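Long-range contact in glutathione S-transferase omega-like 2 (Saccharomyces cerevisiae, PDB 5LKB), which acts as a one-cysteine thiol transferase on beta-hydroxyethyl disulfide, reduces dehydroascorbate with glutathione, and reacts with glutathionyl-(hydro)quinones: residues Pro201-Asn212 against Thr278-Arg289. Sequence-based numbering, arbitrary orientation.
Sequences PAQLKTQIDDFN and TVGDQLTEADIR
Thr284 and Asp287 form the N-capping box of helix 285-304 in the all-helical C-terminal domain of this glutathione transferase, and Ile208 of helix 205-220 packs on it. Thr284 OG1 accepts from Ala286 N, and Asp287 OD2 takes Thr284 N through its anti lone pair. Asp287 OD1 also accepts from Thr278 N, Thr278 OG1 and Trp322 NE1, so the turn before the helix is tied down. Ile208 and Thr284 meet tip to tip; Ile208 CD1 lies 3.7 Å from Thr284 CB. The two short helical segments run nearly parallel, 18° apart, with axes 9.7 Å from each other at closest approach. Ala286, whose CA is the one nearest that of Ile208 across the contact, presents its CB to the Phe211 ring, 3.7 Å from Phe211 CD2. Phe211 has CG anti to its backbone N (chi1 -174°), and this places the ring with Phe211 CZ 3.6 Å from Thr278 CB. Val279 lays CG1 against Ile208 CG1 at 3.9 Å. Leu204 CD1 rests 3.9 Å from Thr284 CG2, and Leu204 CD2 lies against Gly280 CA.

Polar groups close the far end. Asn212 ND2 donates to the anti lone pair of Glu285 OE1 at 2.9 Å, bent at 130°, with amide and carboxylate nearly coplanar. Glu285 OE2 forms a salt bridge with Arg179 of helix 174-182. Water 2 donates to Asn212 OD1 and Ala286 O. The Arg289 chain bends at chi3, and one guanidinium face lies over the Asn212 amide, which is offset toward its rim; Arg289 NE is 3.2 Å from Asn212 CG. Arg289 NE donates to water 1. A leucine in place of Arg289 would probably leave water 1 without this donor and the Asn212 amide without its flat cover. Arg289 also lies near the glutathione-binding residues Glu173 and Ser174. The contact thus joins an apolar interior to a polar end where the Glu285 carboxylate, water 2 and the Arg289 guanidinium hold the Asn212 amide.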
loop_
_atom_site.group_PDB
_atom_site.type_symbol
_atom_site.label_atom_id
_atom_site.label_comp_id
_atom_site.label_asym_id
_atom_site.label_seq_id
_atom_site.Cartn_x
_atom_site.Cartn_y
_atom_site.Cartn_z
ATOM N N PRO A 201 -31.874 -4.945 -18.251
ATOM C CA PRO A 201 -33.345 -4.892 -18.401
ATOM C C PRO A 201 -33.861 -3.482 -18.667
ATOM O O PRO A 201 -33.402 -2.488 -18.103
ATOM C CB PRO A 201 -33.871 -5.418 -17.058
ATOM C CG PRO A 201 -32.727 -5.341 -16.105
ATOM C CD PRO A 201 -31.468 -5.417 -16.919
ATOM N N ALA A 202 -34.909 -3.412 -19.489
ATOM C CA ALA A 202 -35.426 -2.121 -19.900
ATOM C C ALA A 202 -35.812 -1.242 -18.729
ATOM O O ALA A 202 -35.608 -0.023 -18.770
ATOM C CB ALA A 202 -36.695 -2.371 -20.727
ATOM N N GLN A 203 -36.429 -1.807 -17.705
ATOM C CA GLN A 203 -36.855 -0.982 -16.577
ATOM C C GLN A 203 -35.687 -0.356 -15.823
ATOM O O GLN A 203 -35.897 0.637 -15.129
ATOM C CB GLN A 203 -37.699 -1.798 -15.606
ATOM C CG GLN A 203 -38.993 -2.375 -16.201
ATOM N N LEU A 204 -34.481 -0.900 -15.991
ATOM C CA LEU A 204 -33.268 -0.432 -15.302
ATOM C C LEU A 204 -32.262 0.218 -16.239
ATOM O O LEU A 204 -31.271 0.796 -15.773
ATOM C CB LEU A 204 -32.614 -1.648 -14.626
ATOM C CG LEU A 204 -33.429 -2.342 -13.530
ATOM C CD1 LEU A 204 -32.659 -3.514 -12.888
ATOM C CD2 LEU A 204 -33.923 -1.356 -12.467
ATOM N N LYS A 205 -32.500 0.204 -17.545
ATOM C CA LYS A 205 -31.497 0.674 -18.495
ATOM C C LYS A 205 -30.987 2.080 -18.172
ATOM O O LYS A 205 -29.772 2.303 -18.109
ATOM C CB LYS A 205 -32.012 0.602 -19.942
ATOM C CG LYS A 205 -30.916 0.966 -20.916
ATOM C CD LYS A 205 -31.279 0.838 -22.376
ATOM C CE LYS A 205 -30.017 0.615 -23.194
ATOM N NZ LYS A 205 -29.955 1.388 -24.453
ATOM N N THR A 206 -31.882 3.053 -17.936
ATOM C CA THR A 206 -31.360 4.407 -17.763
ATOM C C THR A 206 -30.554 4.498 -16.465
ATOM O O THR A 206 -29.509 5.146 -16.437
ATOM C CB THR A 206 -32.462 5.461 -17.792
ATOM O OG1 THR A 206 -33.347 5.245 -16.693
ATOM C CG2 THR A 206 -33.242 5.345 -19.057
ATOM N N GLN A 207 -31.025 3.854 -15.397
ATOM C CA GLN A 207 -30.248 3.852 -14.142
ATOM C C GLN A 207 -28.913 3.135 -14.305
ATOM O O GLN A 207 -27.919 3.551 -13.696
ATOM C CB GLN A 207 -31.012 3.206 -12.999
ATOM C CG GLN A 207 -32.282 3.919 -12.592
ATOM C CD GLN A 207 -33.172 3.020 -11.792
ATOM O OE1 GLN A 207 -33.007 2.859 -10.587
ATOM N NE2 GLN A 207 -34.124 2.401 -12.475
ATOM N N ILE A 208 -28.877 2.016 -15.036
ATOM C CA ILE A 208 -27.596 1.367 -15.357
ATOM C C ILE A 208 -26.672 2.307 -16.099
ATOM O O ILE A 208 -25.485 2.439 -15.777
ATOM C CB ILE A 208 -27.813 0.065 -16.141
ATOM C CG1 ILE A 208 -28.432 -1.006 -15.262
ATOM C CG2 ILE A 208 -26.535 -0.412 -16.813
ATOM C CD1 ILE A 208 -28.999 -2.198 -16.003
ATOM N N ASP A 209 -27.174 2.986 -17.127
ATOM C CA ASP A 209 -26.304 3.873 -17.876
ATOM C C ASP A 209 -25.789 5.031 -17.016
ATOM O O ASP A 209 -24.632 5.445 -17.156
ATOM C CB ASP A 209 -27.023 4.432 -19.100
ATOM C CG ASP A 209 -27.134 3.429 -20.202
ATOM O OD1 ASP A 209 -26.373 2.441 -20.251
ATOM O OD2 ASP A 209 -28.064 3.574 -21.044
ATOM N N ASP A 210 -26.651 5.601 -16.165
ATOM C CA ASP A 210 -26.242 6.753 -15.364
ATOM C C ASP A 210 -25.223 6.331 -14.311
ATOM O O ASP A 210 -24.241 7.036 -14.104
ATOM C CB ASP A 210 -27.459 7.381 -14.690
ATOM C CG ASP A 210 -28.392 8.091 -15.679
ATOM O OD1 ASP A 210 -27.991 8.322 -16.847
ATOM O OD2 ASP A 210 -29.512 8.438 -15.226
ATOM N N PHE A 211 -25.450 5.191 -13.643
ATOM C CA PHE A 211 -24.460 4.666 -12.687
ATOM C C PHE A 211 -23.146 4.380 -13.410
ATOM O O PHE A 211 -22.061 4.797 -12.953
ATOM C CB PHE A 211 -25.046 3.396 -12.071
ATOM C CG PHE A 211 -24.237 2.788 -10.957
ATOM C CD1 PHE A 211 -24.377 3.255 -9.673
ATOM C CD2 PHE A 211 -23.461 1.652 -11.196
ATOM C CE1 PHE A 211 -23.647 2.670 -8.618
ATOM C CE2 PHE A 211 -22.739 1.046 -10.172
ATOM C CZ PHE A 211 -22.831 1.537 -8.878
ATOM N N ASN A 212 -23.207 3.637 -14.505
ATOM C CA ASN A 212 -22.026 3.298 -15.301
ATOM C C ASN A 212 -21.209 4.522 -15.663
ATOM O O ASN A 212 -19.982 4.471 -15.683
ATOM C CB ASN A 212 -22.411 2.610 -16.630
ATOM C CG ASN A 212 -22.728 1.128 -16.514
ATOM O OD1 ASN A 212 -22.670 0.490 -15.443
ATOM N ND2 ASN A 212 -23.170 0.573 -17.663
ATOM N N THR A 278 -26.176 -3.180 -7.122
ATOM C CA THR A 278 -25.991 -1.730 -7.246
ATOM C C THR A 278 -27.222 -1.041 -7.828
ATOM O O THR A 278 -27.585 0.057 -7.387
ATOM C CB THR A 278 -24.764 -1.361 -8.087
ATOM O OG1 THR A 278 -24.767 -2.049 -9.350
ATOM C CG2 THR A 278 -23.453 -1.684 -7.296
ATOM N N VAL A 279 -27.855 -1.658 -8.833
ATOM C CA VAL A 279 -28.983 -1.059 -9.546
ATOM C C VAL A 279 -30.150 -2.040 -9.480
ATOM O O VAL A 279 -30.021 -3.213 -9.866
ATOM C CB VAL A 279 -28.617 -0.706 -10.993
ATOM C CG1 VAL A 279 -29.826 -0.165 -11.749
ATOM C CG2 VAL A 279 -27.551 0.295 -10.982
ATOM N N GLY A 280 -31.270 -1.569 -8.949
ATOM C CA GLY A 280 -32.421 -2.401 -8.743
ATOM C C GLY A 280 -32.167 -3.529 -7.770
ATOM O O GLY A 280 -31.334 -3.441 -6.858
ATOM N N ASP A 281 -32.867 -4.631 -7.994
ATOM C CA ASP A 281 -32.854 -5.759 -7.079
ATOM C C ASP A 281 -32.378 -7.050 -7.740
ATOM O O ASP A 281 -32.633 -8.135 -7.228
ATOM C CB ASP A 281 -34.244 -5.919 -6.455
ATOM C CG ASP A 281 -35.310 -6.187 -7.481
ATOM O OD1 ASP A 281 -35.047 -6.036 -8.689
ATOM O OD2 ASP A 281 -36.432 -6.559 -7.081
ATOM N N GLN A 282 -31.671 -6.948 -8.871
ATOM C CA GLN A 282 -31.122 -8.098 -9.576
ATOM C C GLN A 282 -29.715 -7.758 -10.091
ATOM O O GLN A 282 -29.353 -6.587 -10.250
ATOM C CB GLN A 282 -32.012 -8.473 -10.791
ATOM C CG GLN A 282 -32.002 -7.347 -11.804
ATOM C CD GLN A 282 -32.693 -7.652 -13.118
ATOM O OE1 GLN A 282 -33.864 -7.365 -13.273
ATOM N NE2 GLN A 282 -31.941 -8.176 -14.090
ATOM N N LEU A 283 -28.970 -8.821 -10.426
ATOM C CA LEU A 283 -27.664 -8.670 -11.051
ATOM C C LEU A 283 -27.800 -8.038 -12.424
ATOM O O LEU A 283 -28.590 -8.483 -13.269
ATOM C CB LEU A 283 -26.995 -10.020 -11.162
ATOM C CG LEU A 283 -25.625 -10.140 -11.831
ATOM C CD1 LEU A 283 -24.609 -9.600 -10.892
ATOM C CD2 LEU A 283 -25.265 -11.567 -12.237
ATOM N N THR A 284 -27.038 -7.008 -12.654
ATOM C CA THR A 284 -26.967 -6.297 -13.907
ATOM C C THR A 284 -25.533 -6.031 -14.312
ATOM O O THR A 284 -24.565 -6.221 -13.533
ATOM C CB THR A 284 -27.725 -4.964 -13.877
ATOM O OG1 THR A 284 -26.925 -3.960 -13.221
ATOM C CG2 THR A 284 -29.125 -5.096 -13.239
ATOM N N GLU A 285 -25.409 -5.532 -15.532
ATOM C CA GLU A 285 -24.153 -5.052 -16.078
ATOM C C GLU A 285 -23.459 -4.042 -15.160
ATOM O O GLU A 285 -22.220 -3.969 -15.147
ATOM C CB GLU A 285 -24.452 -4.354 -17.397
ATOM C CG GLU A 285 -23.296 -3.725 -18.035
ATOM C CD GLU A 285 -23.698 -2.977 -19.310
ATOM O OE1 GLU A 285 -23.712 -1.726 -19.300
ATOM O OE2 GLU A 285 -23.968 -3.666 -20.315
ATOM N N ALA A 286 -24.240 -3.227 -14.445
ATOM C CA ALA A 286 -23.635 -2.235 -13.549
ATOM C C ALA A 286 -22.791 -2.939 -12.504
ATOM O O ALA A 286 -21.707 -2.448 -12.141
ATOM C CB ALA A 286 -24.718 -1.412 -12.847
ATOM N N ASP A 287 -23.283 -4.080 -11.985
ATOM C CA ASP A 287 -22.484 -4.847 -11.016
ATOM C C ASP A 287 -21.210 -5.383 -11.655
ATOM O O ASP A 287 -20.121 -5.381 -11.021
ATOM C CB ASP A 287 -23.278 -5.999 -10.441
ATOM C CG ASP A 287 -24.496 -5.552 -9.739
ATOM O OD1 ASP A 287 -24.423 -4.862 -8.722
ATOM O OD2 ASP A 287 -25.618 -5.924 -10.204
ATOM N N ILE A 288 -21.322 -5.894 -12.855
ATOM C CA ILE A 288 -20.185 -6.478 -13.549
ATOM C C ILE A 288 -19.092 -5.445 -13.720
ATOM O O ILE A 288 -17.919 -5.690 -13.415
ATOM C CB ILE A 288 -20.641 -7.115 -14.878
ATOM C CG1 ILE A 288 -21.567 -8.301 -14.574
ATOM C CG2 ILE A 288 -19.425 -7.529 -15.724
ATOM C CD1 ILE A 288 -22.244 -8.893 -15.781
ATOM N N ARG A 289 -19.456 -4.268 -14.205
ATOM C CA ARG A 289 -18.488 -3.237 -14.497
ATOM C C ARG A 289 -17.833 -2.740 -13.217
ATOM O O ARG A 289 -16.618 -2.533 -13.211
ATOM C CB ARG A 289 -19.132 -2.090 -15.283
ATOM C CG ARG A 289 -19.469 -2.471 -16.765
ATOM C CD ARG A 289 -20.421 -1.371 -17.360
ATOM N NE ARG A 289 -19.846 -0.052 -17.203
ATOM C CZ ARG A 289 -19.654 0.860 -18.121
ATOM N NH1 ARG A 289 -20.012 0.650 -19.391
ATOM N NH2 ARG A 289 -19.130 2.034 -17.761
HETATM O O HOH W 1 -19.013 1.240 -14.804
HETATM O O HOH W 2 -21.047 0.218 -13.152
#